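Local coordinates for protein oxalate biosynthetic component 1 (Burkholderia thailandensis, PDB 5IKY) that produces oxalate under quorum-sensing control, combining serine hydrolase and lyase activities in a single bifunctional chain, at residues P292-H297 / G324-P329; Y301-L306 / A600-I605; D309-S314 / A338-V343; A533-A538 / L707-S712. One frame throughout, in Å; residues are numbered along the deposited sequence.

Interaction 1 (P292-H297 / G324-P329)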
loop_
_atom_site.group_PDB
_atom_site.type_symbol
_atom_site.label_atom_id
_atom_site.label_comp_id
_atom_site.label_asym_id
_atom_site.label_seq_id
_atom_site.Cartn_x
_atom_site.Cartn_y
_atom_site.Cartn_z
ATOM N N PRO A 292 -31.133 -4.513 16.513
ATOM C CA PRO A 292 -29.901 -3.852 16.961
ATOM C C PRO A 292 -28.648 -4.449 16.311
ATOM O O PRO A 292 -27.565 -3.873 16.420
ATOM C CB PRO A 292 -29.900 -4.097 18.475
ATOM C CG PRO A 292 -31.332 -4.356 18.824
ATOM C CD PRO A 292 -31.907 -5.067 17.638
ATOM N N LEU A 293 -28.800 -5.589 15.642
ATOM C CA LEU A 293 -27.688 -6.213 14.935
ATOM C C LEU A 293 -27.158 -5.292 13.840
ATOM O O LEU A 293 -25.973 -5.322 13.506
ATOM C CB LEU A 293 -28.117 -7.559 14.340
ATOM C CG LEU A 293 -27.091 -8.283 13.464
ATOM C CD1 LEU A 293 -25.822 -8.563 14.246
ATOM C CD2 LEU A 293 -27.667 -9.573 12.898
ATOM N N ARG A 294 -28.038 -4.450 13.309
ATOM C CA ARG A 294 -27.680 -3.546 12.220
ATOM C C ARG A 294 -26.705 -2.446 12.652
ATOM O O ARG A 294 -26.341 -1.589 11.849
ATOM C CB ARG A 294 -28.944 -2.921 11.620
ATOM C CG ARG A 294 -29.879 -3.935 10.967
ATOM C CD ARG A 294 -31.047 -3.251 10.270
ATOM N NE ARG A 294 -30.612 -2.441 9.137
ATOM C CZ ARG A 294 -31.429 -1.724 8.371
ATOM N NH1 ARG A 294 -32.731 -1.713 8.616
ATOM N NH2 ARG A 294 -30.943 -1.020 7.355
ATOM N N ARG A 295 -26.285 -2.476 13.914
ATOM C CA ARG A 295 -25.278 -1.540 14.410
ATOM C C ARG A 295 -24.308 -2.204 15.391
ATOM O O ARG A 295 -23.413 -1.551 15.923
ATOM C CB ARG A 295 -25.947 -0.332 15.073
ATOM C CG ARG A 295 -26.870 -0.671 16.231
ATOM C CD ARG A 295 -27.397 0.601 16.895
ATOM N NE ARG A 295 -28.335 0.314 17.977
ATOM C CZ ARG A 295 -29.652 0.207 17.820
ATOM N NH1 ARG A 295 -30.198 0.368 16.622
ATOM N NH2 ARG A 295 -30.424 -0.058 18.866
ATOM N N ALA A 296 -24.484 -3.502 15.615
ATOM C CA ALA A 296 -23.648 -4.242 16.560
ATOM C C ALA A 296 -22.190 -4.320 16.107
ATOM O O ALA A 296 -21.285 -4.447 16.930
ATOM C CB ALA A 296 -24.205 -5.640 16.772
ATOM N N HIS A 297 -21.966 -4.244 14.799
ATOM C CA HIS A 297 -20.610 -4.281 14.256
ATOM C C HIS A 297 -19.957 -2.901 14.249
ATOM O O HIS A 297 -18.775 -2.765 13.937
ATOM C CB HIS A 297 -20.607 -4.877 12.843
ATOM C CG HIS A 297 -21.498 -4.167 11.870
ATOM N ND1 HIS A 297 -22.736 -3.663 12.209
ATOM C CD2 HIS A 297 -21.341 -3.912 10.548
ATOM C CE1 HIS A 297 -23.293 -3.112 11.146
ATOM N NE2 HIS A 297 -22.468 -3.250 10.124
ATOM N N GLY A 324 -36.973 -8.457 -2.766
ATOM C CA GLY A 324 -36.166 -8.234 -1.584
ATOM C C GLY A 324 -36.209 -6.782 -1.160
ATOM O O GLY A 324 -36.989 -5.988 -1.689
ATOM N N GLY A 325 -35.358 -6.434 -0.203
ATOM C CA GLY A 325 -35.329 -5.090 0.334
ATOM C C GLY A 325 -35.522 -5.095 1.836
ATOM O O GLY A 325 -35.628 -6.154 2.455
ATOM N N TYR A 326 -35.573 -3.907 2.423
ATOM C CA TYR A 326 -35.684 -3.775 3.869
ATOM C C TYR A 326 -36.271 -2.418 4.229
ATOM O O TYR A 326 -36.176 -1.463 3.459
ATOM C CB TYR A 326 -34.317 -3.971 4.535
ATOM C CG TYR A 326 -33.200 -3.151 3.920
ATOM C CD1 TYR A 326 -32.550 -3.579 2.766
ATOM C CD2 TYR A 326 -32.788 -1.955 4.496
ATOM C CE1 TYR A 326 -31.531 -2.835 2.201
ATOM C CE2 TYR A 326 -31.765 -1.206 3.937
ATOM C CZ TYR A 326 -31.142 -1.652 2.790
ATOM O OH TYR A 326 -30.126 -0.915 2.226
ATOM N N ASP A 327 -36.888 -2.342 5.402
ATOM C CA ASP A 327 -37.497 -1.103 5.854
ATOM C C ASP A 327 -36.556 -0.366 6.804
ATOM O O ASP A 327 -35.684 -0.976 7.424
ATOM C CB ASP A 327 -38.839 -1.383 6.536
ATOM C CG ASP A 327 -39.620 -0.116 6.827
ATOM O OD1 ASP A 327 -39.584 0.807 5.985
ATOM O OD2 ASP A 327 -40.270 -0.043 7.892
ATOM N N ASN A 328 -36.723 0.946 6.901
ATOM C CA ASN A 328 -35.942 1.747 7.834
ATOM C C ASN A 328 -36.835 2.702 8.624
ATOM O O ASN A 328 -36.909 3.890 8.310
ATOM C CB ASN A 328 -34.851 2.534 7.094
ATOM C CG ASN A 328 -33.907 1.634 6.304
ATOM O OD1 ASN A 328 -32.982 1.044 6.861
ATOM N ND2 ASN A 328 -34.134 1.535 5.000
ATOM N N PRO A 329 -37.524 2.180 9.651
ATOM C CA PRO A 329 -38.412 2.990 10.492
ATOM C C PRO A 329 -37.673 4.140 11.172
ATOM O O PRO A 329 -36.467 4.045 11.409
ATOM C CB PRO A 329 -38.935 1.986 11.524
ATOM C CG PRO A 329 -38.795 0.659 10.860
ATOM C CD PRO A 329 -37.542 0.761 10.044
#

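Interaction 2 (Y301-L306 / A600-I605)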
loop_
_atom_site.group_PDB
_atom_site.type_symbol
_atom_site.label_atom_id
_atom_site.label_comp_id
_atom_site.label_asym_id
_atom_site.label_seq_id
_atom_site.Cartn_x
_atom_site.Cartn_y
_atom_site.Cartn_z
ATOM N N TYR A 301 -12.464 -1.285 17.342
ATOM C CA TYR A 301 -11.726 -2.517 17.060
ATOM C C TYR A 301 -10.234 -2.392 17.349
ATOM O O TYR A 301 -9.654 -1.312 17.228
ATOM C CB TYR A 301 -11.911 -2.934 15.597
ATOM C CG TYR A 301 -13.311 -3.382 15.234
ATOM C CD1 TYR A 301 -13.699 -4.707 15.387
ATOM C CD2 TYR A 301 -14.237 -2.482 14.717
ATOM C CE1 TYR A 301 -14.972 -5.122 15.048
ATOM C CE2 TYR A 301 -15.513 -2.886 14.373
ATOM C CZ TYR A 301 -15.876 -4.207 14.541
ATOM O OH TYR A 301 -17.147 -4.612 14.199
ATOM N N GLY A 302 -9.618 -3.511 17.718
ATOM C CA GLY A 302 -8.178 -3.583 17.888
ATOM C C GLY A 302 -7.642 -2.865 19.112
ATOM O O GLY A 302 -8.399 -2.291 19.896
ATOM N N HIS A 303 -6.321 -2.900 19.271
ATOM C CA HIS A 303 -5.662 -2.244 20.395
ATOM C C HIS A 303 -5.755 -0.728 20.283
ATOM O O HIS A 303 -5.783 -0.024 21.291
ATOM C CB HIS A 303 -4.193 -2.669 20.482
ATOM C CG HIS A 303 -4.000 -4.122 20.788
ATOM N ND1 HIS A 303 -4.435 -4.700 21.961
ATOM C CD2 HIS A 303 -3.411 -5.113 20.076
ATOM C CE1 HIS A 303 -4.127 -5.985 21.957
ATOM N NE2 HIS A 303 -3.505 -6.261 20.824
ATOM N N ALA A 304 -5.807 -0.232 19.052
ATOM C CA ALA A 304 -5.900 1.203 18.811
ATOM C C ALA A 304 -7.302 1.724 19.111
ATOM O O ALA A 304 -7.524 2.935 19.149
ATOM C CB ALA A 304 -5.511 1.525 17.377
ATOM N N GLN A 305 -8.239 0.798 19.322
ATOM C CA GLN A 305 -9.625 1.128 19.649
ATOM C C GLN A 305 -10.256 2.070 18.626
ATOM O O GLN A 305 -10.866 3.075 18.985
ATOM C CB GLN A 305 -9.706 1.741 21.051
ATOM C CG GLN A 305 -9.527 0.732 22.176
ATOM C CD GLN A 305 -10.714 -0.207 22.310
ATOM O OE1 GLN A 305 -10.744 -1.281 21.707
ATOM N NE2 GLN A 305 -11.701 0.197 23.104
ATOM N N LEU A 306 -10.103 1.740 17.348
ATOM C CA LEU A 306 -10.655 2.562 16.281
ATOM C C LEU A 306 -11.967 1.986 15.767
ATOM O O LEU A 306 -12.145 0.769 15.696
ATOM C CB LEU A 306 -9.651 2.695 15.134
ATOM C CG LEU A 306 -8.326 3.368 15.497
ATOM C CD1 LEU A 306 -7.412 3.459 14.286
ATOM C CD2 LEU A 306 -8.583 4.743 16.081
ATOM N N ALA A 600 3.722 -3.414 20.597
ATOM C CA ALA A 600 4.112 -2.025 20.396
ATOM C C ALA A 600 3.586 -1.481 19.071
ATOM O O ALA A 600 2.965 -0.418 19.036
ATOM C CB ALA A 600 5.627 -1.891 20.463
ATOM N N ARG A 601 3.837 -2.210 17.987
ATOM C CA ARG A 601 3.411 -1.788 16.654
ATOM C C ARG A 601 1.899 -1.602 16.566
ATOM O O ARG A 601 1.417 -0.683 15.906
ATOM C CB ARG A 601 3.867 -2.796 15.594
ATOM C CG ARG A 601 5.199 -2.457 14.937
ATOM C CD ARG A 601 5.471 -3.342 13.727
ATOM N NE ARG A 601 5.715 -4.734 14.097
ATOM C CZ ARG A 601 6.924 -5.264 14.254
ATOM N NH1 ARG A 601 8.005 -4.517 14.074
ATOM N NH2 ARG A 601 7.056 -6.541 14.589
ATOM N N SER A 602 1.158 -2.478 17.238
ATOM C CA SER A 602 -0.299 -2.434 17.199
ATOM C C SER A 602 -0.852 -1.231 17.959
ATOM O O SER A 602 -1.925 -0.722 17.632
ATOM C CB SER A 602 -0.886 -3.729 17.765
ATOM O OG SER A 602 -0.506 -3.912 19.117
ATOM N N PHE A 603 -0.120 -0.782 18.974
ATOM C CA PHE A 603 -0.521 0.393 19.744
ATOM C C PHE A 603 -0.004 1.680 19.106
ATOM O O PHE A 603 -0.233 2.773 19.623
ATOM C CB PHE A 603 -0.025 0.291 21.188
ATOM C CG PHE A 603 -0.914 -0.534 22.081
ATOM C CD1 PHE A 603 -0.770 -1.910 22.147
ATOM C CD2 PHE A 603 -1.886 0.070 22.860
ATOM C CE1 PHE A 603 -1.580 -2.669 22.971
ATOM C CE2 PHE A 603 -2.700 -0.682 23.684
ATOM C CZ PHE A 603 -2.547 -2.054 23.739
ATOM N N GLY A 604 0.694 1.543 17.983
ATOM C CA GLY A 604 1.198 2.692 17.251
ATOM C C GLY A 604 2.600 3.101 17.657
ATOM O O GLY A 604 3.223 3.942 17.007
ATOM N N ILE A 605 3.099 2.506 18.737
ATOM C CA ILE A 605 4.438 2.804 19.230
ATOM C C ILE A 605 5.491 1.970 18.506
ATOM O O ILE A 605 5.516 0.748 18.626
ATOM C CB ILE A 605 4.547 2.554 20.746
ATOM C CG1 ILE A 605 3.606 3.488 21.508
ATOM C CG2 ILE A 605 5.981 2.743 21.218
ATOM C CD1 ILE A 605 3.687 3.343 23.012
#

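Interaction 3 (D309-S314 / A338-V343)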
loop_
_atom_site.group_PDB
_atom_site.type_symbol
_atom_site.label_atom_id
_atom_site.label_comp_id
_atom_site.label_asym_id
_atom_site.label_seq_id
_atom_site.Cartn_x
_atom_site.Cartn_y
_atom_site.Cartn_z
ATOM N N ASP A 309 -15.234 4.209 9.937
ATOM C CA ASP A 309 -15.408 5.629 9.693
ATOM C C ASP A 309 -16.799 5.932 9.158
ATOM O O ASP A 309 -17.376 6.977 9.452
ATOM C CB ASP A 309 -14.344 6.125 8.720
ATOM C CG ASP A 309 -12.943 5.755 9.163
ATOM O OD1 ASP A 309 -12.375 6.490 9.999
ATOM O OD2 ASP A 309 -12.414 4.727 8.677
ATOM N N VAL A 310 -17.339 5.010 8.371
ATOM C CA VAL A 310 -18.606 5.240 7.694
ATOM C C VAL A 310 -19.509 4.013 7.787
ATOM O O VAL A 310 -19.028 2.883 7.760
ATOM C CB VAL A 310 -18.374 5.611 6.208
ATOM C CG1 VAL A 310 -19.686 5.781 5.482
ATOM C CG2 VAL A 310 -17.542 6.886 6.097
ATOM N N ALA A 311 -20.815 4.238 7.920
ATOM C CA ALA A 311 -21.790 3.153 7.882
ATOM C C ALA A 311 -23.004 3.534 7.029
ATOM O O ALA A 311 -23.403 4.698 6.982
ATOM C CB ALA A 311 -22.226 2.777 9.291
ATOM N N SER A 312 -23.582 2.544 6.357
ATOM C CA SER A 312 -24.729 2.765 5.483
ATOM C C SER A 312 -25.937 3.293 6.246
ATOM O O SER A 312 -26.187 2.913 7.391
ATOM C CB SER A 312 -25.099 1.471 4.753
ATOM O OG SER A 312 -24.129 1.158 3.773
ATOM N N PHE A 313 -26.689 4.171 5.592
ATOM C CA PHE A 313 -27.829 4.825 6.209
ATOM C C PHE A 313 -28.845 5.192 5.130
ATOM O O PHE A 313 -28.539 5.960 4.221
ATOM C CB PHE A 313 -27.372 6.071 6.978
ATOM C CG PHE A 313 -28.444 6.699 7.826
ATOM C CD1 PHE A 313 -28.709 6.221 9.099
ATOM C CD2 PHE A 313 -29.174 7.780 7.355
ATOM C CE1 PHE A 313 -29.689 6.802 9.885
ATOM C CE2 PHE A 313 -30.156 8.366 8.137
ATOM C CZ PHE A 313 -30.413 7.875 9.404
ATOM N N SER A 314 -30.045 4.628 5.221
ATOM C CA SER A 314 -31.097 4.928 4.253
ATOM C C SER A 314 -32.345 5.465 4.944
ATOM O O SER A 314 -33.093 4.711 5.563
ATOM C CB SER A 314 -31.443 3.687 3.430
ATOM O OG SER A 314 -30.355 3.303 2.605
ATOM N N ALA A 338 -27.954 8.023 16.816
ATOM C CA ALA A 338 -27.508 8.241 18.186
ATOM C C ALA A 338 -26.280 7.388 18.468
ATOM O O ALA A 338 -25.315 7.850 19.077
ATOM C CB ALA A 338 -28.614 7.926 19.169
ATOM N N HIS A 339 -26.324 6.146 17.999
ATOM C CA HIS A 339 -25.221 5.212 18.171
ATOM C C HIS A 339 -23.998 5.606 17.338
ATOM O O HIS A 339 -22.869 5.541 17.828
ATOM C CB HIS A 339 -25.664 3.795 17.807
ATOM C CG HIS A 339 -24.584 2.774 17.958
ATOM N ND1 HIS A 339 -24.214 2.261 19.182
ATOM C CD2 HIS A 339 -23.785 2.178 17.043
ATOM C CE1 HIS A 339 -23.235 1.391 19.014
ATOM N NE2 HIS A 339 -22.956 1.322 17.725
ATOM N N PHE A 340 -24.225 6.011 16.087
ATOM C CA PHE A 340 -23.148 6.495 15.218
ATOM C C PHE A 340 -22.338 7.591 15.910
ATOM O O PHE A 340 -21.112 7.644 15.803
ATOM C CB PHE A 340 -23.693 7.055 13.896
ATOM C CG PHE A 340 -24.194 6.015 12.925
ATOM C CD1 PHE A 340 -24.523 4.739 13.336
ATOM C CD2 PHE A 340 -24.336 6.333 11.582
ATOM C CE1 PHE A 340 -25.001 3.809 12.436
ATOM C CE2 PHE A 340 -24.803 5.400 10.674
ATOM C CZ PHE A 340 -25.133 4.135 11.101
ATOM N N ALA A 341 -23.042 8.464 16.620
ATOM C CA ALA A 341 -22.428 9.627 17.252
ATOM C C ALA A 341 -21.556 9.241 18.444
ATOM O O ALA A 341 -20.489 9.814 18.648
ATOM C CB ALA A 341 -23.505 10.615 17.684
ATOM N N GLU A 342 -22.013 8.270 19.228
ATOM C CA GLU A 342 -21.276 7.839 20.411
ATOM C C GLU A 342 -19.998 7.095 20.035
ATOM O O GLU A 342 -19.053 7.032 20.818
ATOM C CB GLU A 342 -22.156 6.952 21.296
ATOM N N VAL A 343 -19.972 6.541 18.829
ATOM C CA VAL A 343 -18.874 5.680 18.405
ATOM C C VAL A 343 -17.952 6.419 17.427
ATOM O O VAL A 343 -16.783 6.067 17.270
ATOM C CB VAL A 343 -19.425 4.373 17.774
ATOM C CG1 VAL A 343 -18.310 3.437 17.377
ATOM C CG2 VAL A 343 -20.350 3.672 18.753
#

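Interaction 4 (A533-A538 / L707-S712)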
loop_
_atom_site.group_PDB
_atom_site.type_symbol
_atom_site.label_atom_id
_atom_site.label_comp_id
_atom_site.label_asym_id
_atom_site.label_seq_id
_atom_site.Cartn_x
_atom_site.Cartn_y
_atom_site.Cartn_z
ATOM N N ALA A 533 -3.425 13.328 13.784
ATOM C CA ALA A 533 -3.974 14.477 14.494
ATOM C C ALA A 533 -3.051 14.916 15.626
ATOM O O ALA A 533 -2.898 16.111 15.887
ATOM C CB ALA A 533 -5.354 14.154 15.033
ATOM N N LEU A 534 -2.436 13.946 16.295
ATOM C CA LEU A 534 -1.556 14.241 17.419
ATOM C C LEU A 534 -0.293 14.960 16.955
ATOM O O LEU A 534 0.173 15.893 17.612
ATOM C CB LEU A 534 -1.192 12.959 18.169
ATOM C CG LEU A 534 -0.411 13.173 19.469
ATOM C CD1 LEU A 534 -1.223 14.011 20.444
ATOM C CD2 LEU A 534 -0.033 11.842 20.093
ATOM N N PHE A 535 0.252 14.534 15.819
ATOM C CA PHE A 535 1.437 15.175 15.257
ATOM C C PHE A 535 1.139 16.614 14.831
ATOM O O PHE A 535 1.945 17.517 15.064
ATOM C CB PHE A 535 1.975 14.380 14.064
ATOM C CG PHE A 535 3.277 14.909 13.526
ATOM C CD1 PHE A 535 4.484 14.535 14.100
ATOM C CD2 PHE A 535 3.295 15.788 12.455
ATOM C CE1 PHE A 535 5.682 15.027 13.614
ATOM C CE2 PHE A 535 4.492 16.283 11.965
ATOM C CZ PHE A 535 5.685 15.902 12.544
ATOM N N ARG A 536 -0.014 16.822 14.203
ATOM C CA ARG A 536 -0.427 18.162 13.792
ATOM C C ARG A 536 -0.701 19.049 15.002
ATOM O O ARG A 536 -0.596 20.273 14.922
ATOM C CB ARG A 536 -1.664 18.094 12.898
ATOM C CG ARG A 536 -1.373 17.616 11.487
ATOM C CD ARG A 536 -2.652 17.282 10.756
ATOM N NE ARG A 536 -2.414 16.957 9.356
ATOM C CZ ARG A 536 -3.315 16.386 8.567
ATOM N NH1 ARG A 536 -4.508 16.075 9.051
ATOM N NH2 ARG A 536 -3.021 16.120 7.303
ATOM N N GLN A 537 -1.052 18.421 16.118
ATOM C CA GLN A 537 -1.255 19.137 17.369
ATOM C C GLN A 537 0.084 19.644 17.912
ATOM O O GLN A 537 0.156 20.720 18.512
ATOM C CB GLN A 537 -1.955 18.233 18.388
ATOM C CG GLN A 537 -2.418 18.943 19.642
ATOM C CD GLN A 537 -3.065 18.002 20.636
ATOM O OE1 GLN A 537 -3.675 17.002 20.257
ATOM N NE2 GLN A 537 -2.931 18.316 21.920
ATOM N N ALA A 538 1.143 18.867 17.692
ATOM C CA ALA A 538 2.492 19.271 18.089
ATOM C C ALA A 538 3.012 20.336 17.155
ATOM O O ALA A 538 3.645 21.302 17.581
ATOM C CB ALA A 538 3.435 18.076 18.109
ATOM N N LEU A 707 2.401 9.450 4.833
ATOM C CA LEU A 707 3.317 10.145 3.937
ATOM C C LEU A 707 2.903 11.596 3.721
ATOM O O LEU A 707 3.687 12.408 3.231
ATOM C CB LEU A 707 3.390 9.422 2.592
ATOM C CG LEU A 707 3.910 7.988 2.641
ATOM C CD1 LEU A 707 3.810 7.336 1.272
ATOM C CD2 LEU A 707 5.341 7.983 3.139
ATOM N N GLY A 708 1.668 11.914 4.091
ATOM C CA GLY A 708 1.123 13.242 3.873
ATOM C C GLY A 708 1.730 14.310 4.761
ATOM O O GLY A 708 1.843 15.467 4.355
ATOM N N LEU A 709 2.127 13.921 5.969
ATOM C CA LEU A 709 2.684 14.859 6.944
ATOM C C LEU A 709 3.901 15.621 6.413
ATOM O O LEU A 709 4.140 16.761 6.807
ATOM C CB LEU A 709 3.059 14.121 8.231
ATOM C CG LEU A 709 1.906 13.436 8.968
ATOM C CD1 LEU A 709 2.417 12.692 10.192
ATOM C CD2 LEU A 709 0.833 14.448 9.360
ATOM N N ARG A 710 4.653 14.993 5.510
ATOM C CA ARG A 710 5.865 15.595 4.951
ATOM C C ARG A 710 5.599 16.894 4.192
ATOM O O ARG A 710 6.482 17.745 4.081
ATOM C CB ARG A 710 6.573 14.613 4.010
ATOM C CG ARG A 710 6.720 13.201 4.539
ATOM C CD ARG A 710 7.639 12.374 3.642
ATOM N NE ARG A 710 7.311 12.529 2.229
ATOM C CZ ARG A 710 8.206 12.740 1.270
ATOM N NH1 ARG A 710 9.498 12.813 1.561
ATOM N NH2 ARG A 710 7.805 12.871 0.013
ATOM N N GLN A 711 4.386 17.038 3.665
ATOM C CA GLN A 711 4.061 18.156 2.783
ATOM C C GLN A 711 3.610 19.399 3.542
ATOM O O GLN A 711 3.424 20.462 2.950
ATOM C CB GLN A 711 2.982 17.736 1.787
ATOM C CG GLN A 711 3.375 16.525 0.960
ATOM C CD GLN A 711 4.733 16.690 0.309
ATOM O OE1 GLN A 711 5.020 17.721 -0.299
ATOM N NE2 GLN A 711 5.580 15.673 0.436
ATOM N N SER A 712 3.435 19.258 4.851
ATOM C CA SER A 712 3.099 20.388 5.710
ATOM C C SER A 712 4.170 21.476 5.661
ATOM O O SER A 712 5.363 21.176 5.617
ATOM C CB SER A 712 2.911 19.919 7.152
ATOM O OG SER A 712 2.870 21.025 8.033
#

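Interaction 1 (P292-H297 / G324-P329)
In the barrel domain of beta-keto acid cleavage type, the loops that follow strands 275-278 and 310-313 are tied together where Arg294 reaches across to Tyr326, Asp327 and Asn328. The guanidinium arrives end-on. Its NH2 donates to the amide oxygen of Asn328, with NH2 to OD1 at 2.9 Å and the donor in the carbonyl plane, whereas its NH1 reaches the main-chain carbonyl of Asp327, NH1 to O being 3.3 Å. Both acceptors lie at the guanidinium edge, and the Asn328 amide is turned 54° from it. A bend at chi3 (65°) swings the arginine head out of line with its stem. The plane of the Tyr326 ring is nearly perpendicular to that of the guanidinium, its CE2 3.5 Å from Arg294 NH2. Thr280 O binds NE and Ser289 O takes a further bond from NH1, while Asn328 ND2 is spent on Gly316 O. Arginine suits the place because its planar array of N-H groups can serve several oxygens at once, and asparagine because it accepts and donates from one amide. Distributing the buried positive charge over neutral oxygens should stabilise it, and the number of bonds leaves the head little freedom to rotate.

Interaction 2 (Y301-L306 / A600-I605)
His303 lays its CB over one face of the Phe603 ring, 3.7 Å from the centroid and 16° off the ring normal, a clear CH-pi contact. The imidazole then continues past the phenyl rim: the two planes are inclined by only 23°, but they are slid apart, with centroids 4.8 Å from each other, and overlap little. On the same side of the imidazole plane, toward its CD2 end, lies a serine: CD2 of His303 is 3.3 Å from OG of Ser602. Ala304 completes the approach more loosely, its CA 5.5 Å from that of Phe603. A histidine suits this partly exposed seam, since its flat ring can lie against an aromatic neighbour and still tolerate polar company.

The next shell fixes these groups. Ser602 OG sits between its own backbone N and carbonyl carbon (chi1 61°), which turns it back toward the preceding helical turn, where it is hydrogen-bonded to Ala599 O and Thr598 O; a small hydroxyl residue fits such a fold-back well. Phe603 rests on Arg574 and Leu575 of helix 562-579, and Arg574 NH2 also binds the carbonyl oxygen of His303. The His303 ring meets that of His578 as well.

One side is a tight turn, the other a helix end. Gly302 to Gln305 form a type I beta turn, with a G1 bulge in which Gln305 and Leu306 both face Tyr301, while positive-phi Gly604 closes helix 592-602 in a Schellman motif. A loop of the barrel-type lyase region thus meets a helix C-terminus of the cap domain.

Interaction 3 (D309-S314 / A338-V343)
Phe340 points its ring end-first at the strand, so that CZ lies 3.7 Å from the methyl of Ala311. The methyl approaches the ring obliquely, touching CE2 at nearly the same distance as CZ. From another direction the carbonyl oxygen of Ser312 lies at the ring edge, 4.0 Å from Phe340 CZ; that oxygen is already hydrogen-bonded to Thr280 OG1, so its burial beside the aromatic rim does not leave it without a partner. Phe313 leans in from further along the strand, its CD1 4.3 Å from Phe340 CE2, with the two ring planes inclined at about 67° and neither ring stacked on the other.

Strand 310-313, helix 330-343 and strand 346-351 form a beta-alpha-beta crossover of the barrel: the two strands pair in parallel, and the helix segment runs back at 175° to the first, its axis 10.6 Å away. Ala311 and Phe313 direct their CB atoms toward the helix. The small alanine lets the end of the Phe340 ring come close to the strand, whereas Phe313 is large enough to reach Leu333 and Leu337 on the same helix as well as Pro347 and Ile349 on the next strand. Phe340 keeps CG beside its backbone N (chi1 -73°), a setting that sends the ring inward from the helix, where it also touches Leu298. Ser312 faces the other way, into the barrel, and its side chain lies about 5 Å from the bound magnesium.

Interaction 4 (A533-A538 / L707-S712)
Leu709 presents its forked end to helix 530-541, its two methyls spread over two consecutive residues. CD1 comes nearest the phenyl of Phe535, 3.9 Å from CD2 of that ring, and CD2 of Leu709 lies 4.1 Å from NE of Arg536. The leucine gets there with CG beside its backbone N (chi1 -62°) and CD1 fully extended beyond it (chi2 178°), a relaxed shape that carries the branch well clear of the 3-10 turn. Phe535 has its CG opposite the backbone N instead (chi1 -174°), which throws the ring toward Leu709; the methyl meets the ring obliquely.

Arg536 starts off to one side, yet its chain, straight from CG to NE, carries NE up to the leucine methyl, the two side chains meeting at a slant. NH2 forms a salt bridge with Asp523 OD2, and the apolar methyl thereby lies against a guanidinium whose charge is balanced by Asp523. A long, semi-apolar arginine suits this partly exposed margin, as phenylalanine and leucine suit the buried part.

Asp523 and Glu519, which accepts a bond from Gly708 N, both belong to helix 518-524, so this helix holds the two segments from a third position. Helix 530-541 rests its Leu534 on helix 562-579, and beyond Leu709 the turn is anchored by Arg710 to carbonyls of Leu1001 and Ser1006, in the C-terminal hydrolase region.

Overall arrangement
Interactions 1 and 3 form one unit of the barrel domain, their centres 12 Å apart, and meet directly where Asn328 CB lies 3.2 Å from Ser314 O. Both border the magnesium site completed by His227 and Glu477: Ser312 of interaction 3 has its side chain about 5 Å from the metal, and Tyr326 of interaction 1 about 7 Å. Interaction 2 is farther out, its centre 22 Å from that of interaction 3, although its 301-306 segment lies in the chain between 292-297 and 309-314. Interactions 2 and 4 both bring in the cap domain; their centres are 19 Å apart and their nearest atoms about 9 Å, without touching.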